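Carbohydrate kinase, FGGY (Rhodospirillum rubrum, PDB 3IFR) probably phosphorylates D-xylulose with ATP, as a xylulose kinase of the FGGY family of carbohydrate kinases. Local coordinates at residues 141-144 and 145-148; 221-224 and 225-229; 248-252 and 253-257; 332-335 and 336-340. All blocks are in the same frame, centred on the assembly; numbering follows the deposited sequence.

Interaction 1. Residues 141-144 and 145-148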
# COMPACT_ATOMS: atom_id res chain seq x y z
N ALA A 141 2.63 -18.31 -5.25
CA ALA A 141 3.93 -18.71 -4.69
C ALA A 141 3.76 -19.30 -3.29
O ALA A 141 4.21 -20.41 -3.01
CB ALA A 141 4.90 -17.55 -4.65
N LYS A 142 3.09 -18.57 -2.39
CA LYS A 142 2.79 -19.12 -1.08
C LYS A 142 2.03 -20.45 -1.14
O LYS A 142 2.35 -21.34 -0.37
CB LYS A 142 2.08 -18.10 -0.19
CG LYS A 142 3.02 -16.99 0.26
CD LYS A 142 2.23 -15.80 0.70
CE LYS A 142 3.10 -14.68 1.34
NZ LYS A 142 3.54 -13.63 0.38
N LEU A 143 1.07 -20.60 -2.05
CA LEU A 143 0.39 -21.89 -2.24
C LEU A 143 1.35 -23.04 -2.62
O LEU A 143 1.31 -24.10 -1.98
CB LEU A 143 -0.73 -21.78 -3.27
CG LEU A 143 -2.17 -21.80 -2.78
CD1 LEU A 143 -2.29 -21.63 -1.29
CD2 LEU A 143 -3.06 -20.78 -3.59
N ARG A 144 2.22 -22.84 -3.62
CA ARG A 144 3.21 -23.87 -3.99
C ARG A 144 4.06 -24.26 -2.79
O ARG A 144 4.39 -25.43 -2.64
CB ARG A 144 4.15 -23.36 -5.09
CG ARG A 144 3.57 -23.19 -6.45
CD ARG A 144 3.20 -24.51 -7.10
NE ARG A 144 2.85 -24.29 -8.50
CZ ARG A 144 3.69 -24.33 -9.54
NH1 ARG A 144 4.98 -24.62 -9.36
NH2 ARG A 144 3.24 -24.09 -10.77
N TRP A 145 4.45 -23.29 -1.95
CA TRP A 145 5.28 -23.59 -0.78
C TRP A 145 4.52 -24.52 0.19
O TRP A 145 5.02 -25.55 0.62
CB TRP A 145 5.68 -22.31 -0.06
CG TRP A 145 6.54 -22.55 1.14
CD1 TRP A 145 7.90 -22.46 1.20
CD2 TRP A 145 6.09 -22.90 2.46
NE1 TRP A 145 8.33 -22.76 2.47
CE2 TRP A 145 7.24 -23.02 3.26
CE3 TRP A 145 4.84 -23.10 3.04
CZ2 TRP A 145 7.17 -23.35 4.62
CZ3 TRP A 145 4.77 -23.43 4.39
CH2 TRP A 145 5.93 -23.57 5.16
N ILE A 146 3.31 -24.13 0.52
CA ILE A 146 2.45 -24.93 1.34
C ILE A 146 2.28 -26.38 0.82
O ILE A 146 2.35 -27.34 1.60
CB ILE A 146 1.08 -24.25 1.47
CG1 ILE A 146 1.14 -23.15 2.51
CG2 ILE A 146 0.01 -25.24 1.86
CD1 ILE A 146 -0.09 -22.30 2.44
N GLU A 147 2.00 -26.53 -0.47
CA GLU A 147 1.86 -27.87 -1.05
C GLU A 147 3.09 -28.71 -0.80
O GLU A 147 3.00 -29.91 -0.56
CB GLU A 147 1.71 -27.76 -2.56
CG GLU A 147 2.01 -29.05 -3.29
CD GLU A 147 1.61 -28.96 -4.74
OE1 GLU A 147 0.63 -29.60 -5.09
OE2 GLU A 147 2.24 -28.21 -5.53
N ARG A 148 4.26 -28.10 -0.88
CA ARG A 148 5.45 -28.89 -0.72
C ARG A 148 5.86 -29.05 0.75
O ARG A 148 6.45 -30.06 1.10
CB ARG A 148 6.63 -28.38 -1.60
CG ARG A 148 7.72 -27.67 -0.86
CD ARG A 148 9.13 -27.99 -1.37
NE ARG A 148 9.20 -28.32 -2.80
CZ ARG A 148 9.18 -27.44 -3.80
NH1 ARG A 148 9.08 -26.14 -3.57
NH2 ARG A 148 9.26 -27.88 -5.05

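Interaction 2. Residues 221-224 and 225-229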
# COMPACT_ATOMS: atom_id res chain seq x y z
N GLY A 221 -22.90 -7.88 0.89
CA GLY A 221 -23.96 -8.58 1.59
C GLY A 221 -24.41 -7.77 2.78
O GLY A 221 -24.27 -6.56 2.80
N ALA A 222 -24.97 -8.43 3.78
CA ALA A 222 -25.45 -7.72 4.95
C ALA A 222 -24.93 -8.43 6.21
O ALA A 222 -24.68 -9.62 6.19
CB ALA A 222 -26.95 -7.72 4.94
N VAL A 223 -24.76 -7.67 7.30
CA VAL A 223 -24.37 -8.21 8.60
C VAL A 223 -25.45 -9.17 9.08
O VAL A 223 -26.62 -8.82 9.17
CB VAL A 223 -24.19 -7.10 9.67
CG1 VAL A 223 -24.07 -7.68 11.07
CG2 VAL A 223 -22.97 -6.24 9.36
N THR A 224 -25.02 -10.38 9.42
CA THR A 224 -25.94 -11.42 9.85
C THR A 224 -26.30 -11.28 11.32
O THR A 224 -25.79 -10.41 12.04
CB THR A 224 -25.28 -12.77 9.70
OG1 THR A 224 -24.09 -12.78 10.49
CG2 THR A 224 -24.92 -13.01 8.25
N ALA A 225 -27.18 -12.16 11.75
CA ALA A 225 -27.62 -12.13 13.11
C ALA A 225 -26.45 -12.55 14.00
O ALA A 225 -26.14 -11.86 14.93
CB ALA A 225 -28.86 -13.04 13.29
N GLU A 226 -25.76 -13.65 13.71
CA GLU A 226 -24.58 -14.02 14.51
C GLU A 226 -23.58 -12.84 14.62
O GLU A 226 -23.06 -12.53 15.70
CB GLU A 226 -23.91 -15.28 13.93
CG GLU A 226 -24.64 -16.58 14.23
CD GLU A 226 -24.31 -17.09 15.66
OE1 GLU A 226 -23.81 -16.24 16.47
OE2 GLU A 226 -24.55 -18.31 15.97
N ALA A 227 -23.36 -12.13 13.52
CA ALA A 227 -22.30 -11.13 13.49
C ALA A 227 -22.75 -9.82 14.12
O ALA A 227 -21.95 -9.08 14.66
CB ALA A 227 -21.78 -10.95 12.10
N ALA A 228 -24.06 -9.58 14.10
CA ALA A 228 -24.63 -8.46 14.84
C ALA A 228 -24.39 -8.72 16.30
O ALA A 228 -23.85 -7.90 17.00
CB ALA A 228 -26.13 -8.28 14.57
N ALA A 229 -24.73 -9.90 16.75
CA ALA A 229 -24.45 -10.26 18.14
C ALA A 229 -22.97 -10.04 18.60
O ALA A 229 -22.69 -9.33 19.56
CB ALA A 229 -24.89 -11.67 18.39

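Interaction 3. Residues 248-252 and 253-257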
# COMPACT_ATOMS: atom_id res chain seq x y z
N ALA A 248 -7.23 2.34 -0.63
CA ALA A 248 -8.17 3.12 0.16
C ALA A 248 -7.43 4.31 0.74
O ALA A 248 -7.98 5.41 0.82
CB ALA A 248 -8.80 2.29 1.26
N SER A 249 -6.16 4.11 1.09
CA SER A 249 -5.33 5.24 1.51
C SER A 249 -5.18 6.24 0.37
O SER A 249 -5.26 7.45 0.60
CB SER A 249 -3.96 4.80 2.00
OG SER A 249 -3.95 4.78 3.40
N ALA A 250 -4.98 5.77 -0.85
CA ALA A 250 -4.85 6.73 -1.96
C ALA A 250 -6.15 7.55 -2.09
O ALA A 250 -6.13 8.76 -2.09
CB ALA A 250 -4.51 6.04 -3.26
N LEU A 251 -7.28 6.87 -2.18
CA LEU A 251 -8.59 7.53 -2.16
C LEU A 251 -8.73 8.60 -1.08
O LEU A 251 -9.12 9.70 -1.33
CB LEU A 251 -9.67 6.47 -1.93
CG LEU A 251 -11.07 7.05 -2.00
CD1 LEU A 251 -11.27 7.75 -3.34
CD2 LEU A 251 -12.12 5.94 -1.75
N ALA A 252 -8.42 8.25 0.15
CA ALA A 252 -8.52 9.20 1.27
C ALA A 252 -7.63 10.38 1.06
O ALA A 252 -7.93 11.49 1.52
CB ALA A 252 -8.20 8.51 2.63
N ALA A 253 -6.50 10.17 0.40
CA ALA A 253 -5.64 11.30 0.12
C ALA A 253 -6.16 12.13 -1.07
O ALA A 253 -5.56 13.12 -1.46
CB ALA A 253 -4.17 10.87 -0.09
N GLY A 254 -7.29 11.72 -1.62
CA GLY A 254 -7.87 12.42 -2.75
C GLY A 254 -7.32 12.04 -4.11
O GLY A 254 -7.32 12.86 -5.01
N ILE A 255 -6.82 10.83 -4.26
CA ILE A 255 -6.45 10.38 -5.59
C ILE A 255 -7.68 9.70 -6.21
O ILE A 255 -7.97 8.49 -5.97
CB ILE A 255 -5.20 9.45 -5.57
CG1 ILE A 255 -3.92 10.29 -5.57
CG2 ILE A 255 -5.16 8.57 -6.80
CD1 ILE A 255 -3.56 10.87 -4.25
N THR A 256 -8.41 10.49 -7.00
CA THR A 256 -9.69 10.08 -7.58
C THR A 256 -9.82 10.29 -9.08
O THR A 256 -10.75 9.76 -9.70
CB THR A 256 -10.90 10.82 -6.91
OG1 THR A 256 -10.92 12.17 -7.33
CG2 THR A 256 -10.80 10.81 -5.41
N ARG A 257 -8.96 11.09 -9.69
CA ARG A 257 -9.07 11.36 -11.13
C ARG A 257 -7.85 10.86 -11.88
O ARG A 257 -6.72 10.96 -11.38
CB ARG A 257 -9.21 12.85 -11.39
CG ARG A 257 -10.04 13.67 -10.37
CD ARG A 257 -9.80 15.20 -10.58
NE ARG A 257 -10.64 16.10 -9.78
CZ ARG A 257 -10.38 17.41 -9.59
NH1 ARG A 257 -9.29 17.96 -10.14
NH2 ARG A 257 -11.20 18.17 -8.85

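Interaction 4. Residues 332-335 and 336-340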
# COMPACT_ATOMS: atom_id res chain seq x y z
N ALA A 332 19.28 22.79 4.64
CA ALA A 332 18.81 24.12 4.24
C ALA A 332 19.92 25.05 3.78
O ALA A 332 19.76 25.73 2.79
CB ALA A 332 18.00 24.78 5.37
N GLU A 333 21.05 25.09 4.50
CA GLU A 333 22.14 26.03 4.17
C GLU A 333 23.06 25.51 3.06
O GLU A 333 24.16 26.03 2.83
CB GLU A 333 22.96 26.36 5.46
CG GLU A 333 24.46 26.81 5.25
CD GLU A 333 24.76 28.33 5.48
OE1 GLU A 333 25.19 28.68 6.62
OE2 GLU A 333 24.59 29.16 4.52
N VAL A 334 22.61 24.49 2.35
CA VAL A 334 23.45 23.81 1.38
C VAL A 334 22.78 23.90 0.02
O VAL A 334 21.58 23.73 -0.09
CB VAL A 334 23.64 22.32 1.79
CG1 VAL A 334 24.40 21.54 0.73
CG2 VAL A 334 24.34 22.20 3.14
N PRO A 335 23.55 24.18 -1.02
CA PRO A 335 22.93 24.38 -2.33
C PRO A 335 22.29 23.11 -2.84
O PRO A 335 22.77 22.04 -2.55
CB PRO A 335 24.11 24.71 -3.25
CG PRO A 335 25.27 24.97 -2.36
CD PRO A 335 25.02 24.30 -1.05
N ALA A 336 21.23 23.25 -3.61
CA ALA A 336 20.67 22.18 -4.41
C ALA A 336 21.76 21.41 -5.13
O ALA A 336 22.60 22.02 -5.77
CB ALA A 336 19.70 22.77 -5.43
N GLY A 337 21.74 20.07 -5.06
CA GLY A 337 22.76 19.26 -5.70
C GLY A 337 23.91 18.94 -4.75
O GLY A 337 24.76 18.11 -5.05
N ALA A 338 23.92 19.61 -3.60
CA ALA A 338 24.91 19.35 -2.54
C ALA A 338 26.37 19.38 -2.98
O ALA A 338 27.18 18.68 -2.44
CB ALA A 338 24.61 18.05 -1.86
N ASP A 339 26.70 20.22 -3.95
CA ASP A 339 28.11 20.46 -4.29
C ASP A 339 28.74 19.21 -4.87
O ASP A 339 29.86 18.86 -4.51
CB ASP A 339 28.90 20.92 -3.05
CG ASP A 339 28.71 22.42 -2.75
OD1 ASP A 339 29.15 23.25 -3.58
OD2 ASP A 339 28.13 22.77 -1.70
N GLY A 340 28.01 18.53 -5.76
CA GLY A 340 28.58 17.41 -6.49
C GLY A 340 28.43 16.05 -5.84
O GLY A 340 28.91 15.06 -6.37

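Interaction 1. Residues 141-144 and 145-148
With its CG anti to the carbonyl carbon (chi1 -71°) and a bend at chi2, R144 runs alongside E147, whose CG lies anti to the backbone N and whose chain is extended beyond it. The two side chains point the same way from positions i and i+3 of the alpha-helix 139-149. A methylene of the arginine, not its guanidinium, comes nearest the carboxylate: R144 CD is 4.1 Å from E147 OE2, whereas R144 NE stays 5.0 Å from E147 OE2, and the guanidinium and carboxylate planes are turned 49° apart. Each charge is engaged elsewhere, R144 by the carbonyl of L202 and a salt bridge to E120, E147 by a hydrogen bond to H204, so the pair ties this helix to helix 111-120 and to the loop after helix 197-201.

Four successive i to i+4 backbone bonds hold the turn. The bond from E147 N to L143 O is 2.9 Å long; that from I146 N to K142 O is almost straight, with an N-H...O angle of 175°. W145 has its CG anti to the backbone N; its CB rests 3.5 Å from K142 O, and its indole continues away from the preceding turn to stack on H149 and to meet R109 in a cation-pi contact. I146 CG1 lies at the edge of that indole, in its plane. A141, R144 and W145 pack against helix 111-120, on V114, L117 and E113. Further round, I146 touches I103 and F154, and its CD1 comes to 4.4 Å from L143 CD1.

Interaction 2. Residues 221-224 and 225-229
T224 and V223 send their side chains to different parts of the same helical turn, the hydroxyl to a backbone N-H and the methyl to the helix flank. T224 OG1, set between its own backbone N and carbonyl carbon (chi1 59°), leans over the start of helix 225-231 and accepts a hydrogen bond from A227 N at 3.2 Å, with an N-H...O angle of 150°. The CB of A227 points toward the 221-224 segment and passes 3.4 Å from T224 OG1. T224 is thus the N-cap residue, and it grips the turn twice, because its carbonyl T224 O also receives A228 N at 2.8 Å, the donor tilted 26° from the carbonyl plane. Without the hydroxyl, as with an alanine here, the A227 N-H is likely to lose its capping acceptor and the first turn its side-chain hold. V223 approaches from the strand side: its CG1, anti to the backbone N, reaches 3.6 Å from A228 N and lies at equal distances from two methyls, V223 CG1 being 4.1 Å from both A227 CB and A228 CB. Strand 219-222, an outermost strand of its sheet, is joined to helix 225-231 by V223 and T224 alone. The backbone of V223 bonds to G236 and L237, and that of T224 to L171. A228 CB, besides meeting V223, lies 3.3 Å from T224 O.

Interaction 3. Residues 248-252 and 253-257
A250 O is gripped by two backbone N-H groups at the end of helix 245-252. I255 N reaches it at 3.1 Å with a nearly straight N-H...O angle of 168°, the donor standing 43° out of the carbonyl plane; A253 N adds a weak bond to A250 O. The stronger bond of A253 N goes one residue further back, to S249 O at 3.0 Å. G254 N then meets L251 O at 2.7 Å from well above the carbonyl plane. The chain thus turns back on the last carbonyls of the helix instead of continuing the spiral, a Schellman motif centred on G254. The positive phi of G254, 84°, takes the chain out of the helix, and a CB at these backbone angles would be jammed against the carbonyl oxygen of A253.

Beyond the glycine, the chain brings hydrophobic groups back over the final turn, as is usual for this motif. I255 CB lies 4.2 Å from A250 CB and 3.7 Å from A250 O, packing beside the gripped carbonyl. L251, whose CG is anti to the backbone N, begins by pointing away from the loop, but its branch returns: L251 CD1 touches T256 CG2 at 3.7 Å as the two side chains cross at a slant. L251 also packs on W443 of helix 437-448, and I255 on L262 of strand 260-265. The backbone N-H groups of T256 and R257 both bond to the carboxylate of D260. A253 CB sits 3.5 Å from A250 O.

Interaction 4. Residues 332-335 and 336-340
D339, just after the turn, reaches back to P335, its first residue. Its CB carries CG to the position anti to the carbonyl carbon (chi1 -81°), beside the backbone N, and this turns the carboxylate toward the proline although the CB itself does not point there. At the tip, D339 OD2 lies 3.5 Å from P335 CD and 3.7 Å from P335 CG, an approach to ring carbons in which the two side chains meet at a slant. The same oxygen accepts a hydrogen bond from H374 NE2 of helix 372-397, while the carbonyl of D339 is bonded to H370, so the aspartate joins the loop to the first turn of that helix and to H370 just before it. V334, just before the turn, packs its CG1 4.0 Å from A338 CA, and its side chain also packs on H374 and R377. Between these contacts, A338 N donates to P335 O at 2.9 Å with an N-H...O angle of 147°. G337, at a phi of 93°, presents its own N-H to E381. The A338 N to P335 O bond closes a type II beta turn, with A336 and the positive-phi G337 at its two corners.

In the fold
Interactions 1 and 3 are largely buried, but only interaction 3 is near the middle, its centre about 12 Å from the centre of the chain; interaction 1 lies well away from it. Interactions 2 and 4 are partly exposed, on opposite sides of the chain's centre, their own centres about 59 Å apart. Three of the four concern helices: interaction 1 the body of one, interaction 2 a start and interaction 3 an end, while 332-340 is a loop turn. Their chemistry follows. Mid-helix, side-chain charges reach outward to other elements; at a helix N-terminus a hydroxyl takes up a backbone N-H; at a helix C-terminus and in the loop, backbone bonds and a positive-phi glycine reverse the chain. Helix 245-252 leads from one six-stranded sheet to the other.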